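Local coordinates for uncharacterized protein (Parabacteroides merdae, PDB 4R7F) that is of unknown function but carries a domain related to the type 9 secretion system plug protein family, among three immunoglobulin-like beta-sandwich domains, at residues Glu28-Leu33 / Ser375-Tyr380. Numbering follows the deposited sequence.
Sequences EPYIAL and SIYVYY
Y377 reaches across to Y30 with its hydroxyl leading: OH of Y377 sits 3.4 Å from CD2 of Y30, near the plane of that ring and at its edge. The two ring planes stand at 87°, their centroids 5.8 Å apart, an oblique meeting. Behind the hydroxyl, CZ of Y377 packs 3.9 Å from CD2 of Y30. The Y30 ring gets there because its CG lies between the backbone N and the carbonyl carbon (chi1 50°), and its own OH is hydrogen-bonded to T395 on strand 389-397. CG of P29 lies straight ahead of the Y377 hydroxyl, 4.0 Å from its OH, the two side chains crossing at about a right angle. P29 is the centre of an inverse gamma turn leading into strand 30-32, which runs parallel to strand 129-138 in what is probably the first beta-sandwich domain; 375-380 belongs to strand 373-380, the middle one of a three-stranded antiparallel sheet. The contact therefore joins two different sheets, probably of separate domains, more than 300 residues apart in the chain. One water, in the plane of the Y377 ring, lies 2.9 Å from Y377 OH, bonds to S375 OG, and donates weakly to OE1 of E28; a second donates to the carbonyl O of P29, 3.1 Å from the water, and also bonds Y377 OH. E28 OE1 also takes a hydrogen bond from N189, and S375 OG pairs with T395. A phenylalanine in place of Y377 would probably leave both waters short of a partner and open a gap beside the CD2 edge of Y30.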
loop_
_atom_site.group_PDB
_atom_site.type_symbol
_atom_site.label_atom_id
_atom_site.label_comp_id
_atom_site.label_asym_id
_atom_site.label_seq_id
_atom_site.Cartn_x
_atom_site.Cartn_y
_atom_site.Cartn_z
ATOM N N GLU A 28 5.234 10.166 5.424
ATOM C CA GLU A 28 4.999 11.457 4.866
ATOM C C GLU A 28 5.341 12.512 5.894
ATOM O O GLU A 28 5.227 12.283 7.101
ATOM C CB GLU A 28 3.554 11.569 4.440
ATOM C CG GLU A 28 3.095 10.449 3.515
ATOM C CD GLU A 28 3.746 10.459 2.148
ATOM O OE1 GLU A 28 4.155 11.529 1.655
ATOM O OE2 GLU A 28 3.812 9.373 1.559
ATOM N N PRO A 29 5.730 13.695 5.425
ATOM C CA PRO A 29 6.127 14.767 6.338
ATOM C C PRO A 29 4.933 15.519 6.921
ATOM O O PRO A 29 4.801 16.716 6.712
ATOM C CB PRO A 29 6.960 15.676 5.426
ATOM C CG PRO A 29 6.290 15.538 4.076
ATOM C CD PRO A 29 5.777 14.130 4.008
ATOM N N TYR A 30 4.038 14.792 7.568
ATOM C CA TYR A 30 2.980 15.395 8.353
ATOM C C TYR A 30 2.602 14.551 9.553
ATOM O O TYR A 30 2.716 13.299 9.547
ATOM C CB TYR A 30 1.727 15.723 7.509
ATOM C CG TYR A 30 1.190 14.609 6.649
ATOM C CD1 TYR A 30 0.335 13.643 7.167
ATOM C CD2 TYR A 30 1.506 14.541 5.294
ATOM C CE1 TYR A 30 -0.176 12.610 6.361
ATOM C CE2 TYR A 30 1.009 13.516 4.476
ATOM C CZ TYR A 30 0.178 12.541 5.009
ATOM O OH TYR A 30 -0.336 11.553 4.182
ATOM N N ILE A 31 2.132 15.268 10.574
ATOM C CA ILE A 31 1.555 14.680 11.773
ATOM C C ILE A 31 0.274 15.402 12.198
ATOM O O ILE A 31 -0.013 16.514 11.752
ATOM C CB ILE A 31 2.565 14.695 12.921
ATOM C CG1 ILE A 31 3.028 16.113 13.240
ATOM C CG2 ILE A 31 3.778 13.863 12.533
ATOM C CD1 ILE A 31 3.877 16.214 14.501
ATOM N N ALA A 32 -0.510 14.751 13.051
ATOM C CA ALA A 32 -1.745 15.343 13.571
ATOM C C ALA A 32 -1.433 16.202 14.765
ATOM O O ALA A 32 -0.573 15.840 15.557
ATOM C CB ALA A 32 -2.728 14.263 13.976
ATOM N N LEU A 33 -2.133 17.338 14.875
ATOM C CA LEU A 33 -1.953 18.311 15.960
ATOM C C LEU A 33 -2.138 17.704 17.365
ATOM O O LEU A 33 -1.287 17.878 18.247
ATOM C CB LEU A 33 -2.946 19.454 15.759
ATOM C CG LEU A 33 -2.970 20.572 16.779
ATOM C CD1 LEU A 33 -1.660 21.337 16.781
ATOM C CD2 LEU A 33 -4.126 21.494 16.443
ATOM N N SER A 375 -0.033 13.142 -2.560
ATOM C CA SER A 375 -0.504 13.663 -1.285
ATOM C C SER A 375 -1.384 14.905 -1.545
ATOM O O SER A 375 -0.989 15.814 -2.264
ATOM C CB SER A 375 0.674 14.010 -0.386
ATOM O OG SER A 375 1.616 12.954 -0.242
ATOM N N ILE A 376 -2.570 14.906 -0.958
ATOM C CA ILE A 376 -3.595 15.929 -1.125
ATOM C C ILE A 376 -3.728 16.632 0.212
ATOM O O ILE A 376 -4.041 16.006 1.218
ATOM C CB ILE A 376 -4.920 15.293 -1.496
ATOM C CG1 ILE A 376 -4.742 14.493 -2.789
ATOM C CG2 ILE A 376 -6.018 16.345 -1.673
ATOM C CD1 ILE A 376 -5.837 13.489 -2.997
ATOM N N TYR A 377 -3.382 17.910 0.217
ATOM C CA TYR A 377 -3.394 18.756 1.397
ATOM C C TYR A 377 -4.522 19.751 1.224
ATOM O O TYR A 377 -4.567 20.464 0.218
ATOM C CB TYR A 377 -2.089 19.568 1.490
ATOM C CG TYR A 377 -0.843 18.787 1.866
ATOM C CD1 TYR A 377 -0.232 17.926 0.977
ATOM C CD2 TYR A 377 -0.286 18.928 3.103
ATOM C CE1 TYR A 377 0.917 17.213 1.330
ATOM C CE2 TYR A 377 0.850 18.250 3.463
ATOM C CZ TYR A 377 1.453 17.395 2.572
ATOM O OH TYR A 377 2.587 16.730 2.966
ATOM N N VAL A 378 -5.386 19.824 2.226
ATOM C CA VAL A 378 -6.534 20.673 2.208
ATOM C C VAL A 378 -6.385 21.714 3.320
ATOM O O VAL A 378 -6.453 21.370 4.471
ATOM C CB VAL A 378 -7.808 19.846 2.451
ATOM C CG1 VAL A 378 -9.023 20.765 2.512
ATOM C CG2 VAL A 378 -7.983 18.792 1.365
ATOM N N TYR A 379 -6.207 22.972 2.938
ATOM C CA TYR A 379 -6.032 24.088 3.833
ATOM C C TYR A 379 -7.305 24.931 3.858
ATOM O O TYR A 379 -8.024 25.022 2.858
ATOM C CB TYR A 379 -4.884 24.971 3.349
ATOM C CG TYR A 379 -3.567 24.288 3.350
ATOM C CD1 TYR A 379 -2.762 24.296 4.467
ATOM C CD2 TYR A 379 -3.138 23.587 2.255
ATOM C CE1 TYR A 379 -1.529 23.665 4.466
ATOM C CE2 TYR A 379 -1.935 22.925 2.258
ATOM C CZ TYR A 379 -1.123 22.977 3.350
ATOM O OH TYR A 379 0.083 22.283 3.337
ATOM N N TYR A 380 -7.585 25.556 4.999
ATOM C CA TYR A 380 -8.888 26.195 5.193
ATOM C C TYR A 380 -8.653 27.570 5.707
ATOM O O TYR A 380 -7.954 27.731 6.722
ATOM C CB TYR A 380 -9.719 25.434 6.225
ATOM C CG TYR A 380 -10.981 26.130 6.739
ATOM C CD1 TYR A 380 -11.999 26.496 5.864
ATOM C CD2 TYR A 380 -11.222 26.291 8.102
ATOM C CE1 TYR A 380 -13.194 27.059 6.322
ATOM C CE2 TYR A 380 -12.416 26.870 8.580
ATOM C CZ TYR A 380 -13.393 27.259 7.675
ATOM O OH TYR A 380 -14.581 27.837 8.070
HETATM O O HOH W 1 3.485 14.752 1.040
HETATM O O HOH W 2 4.343 18.828 4.541
#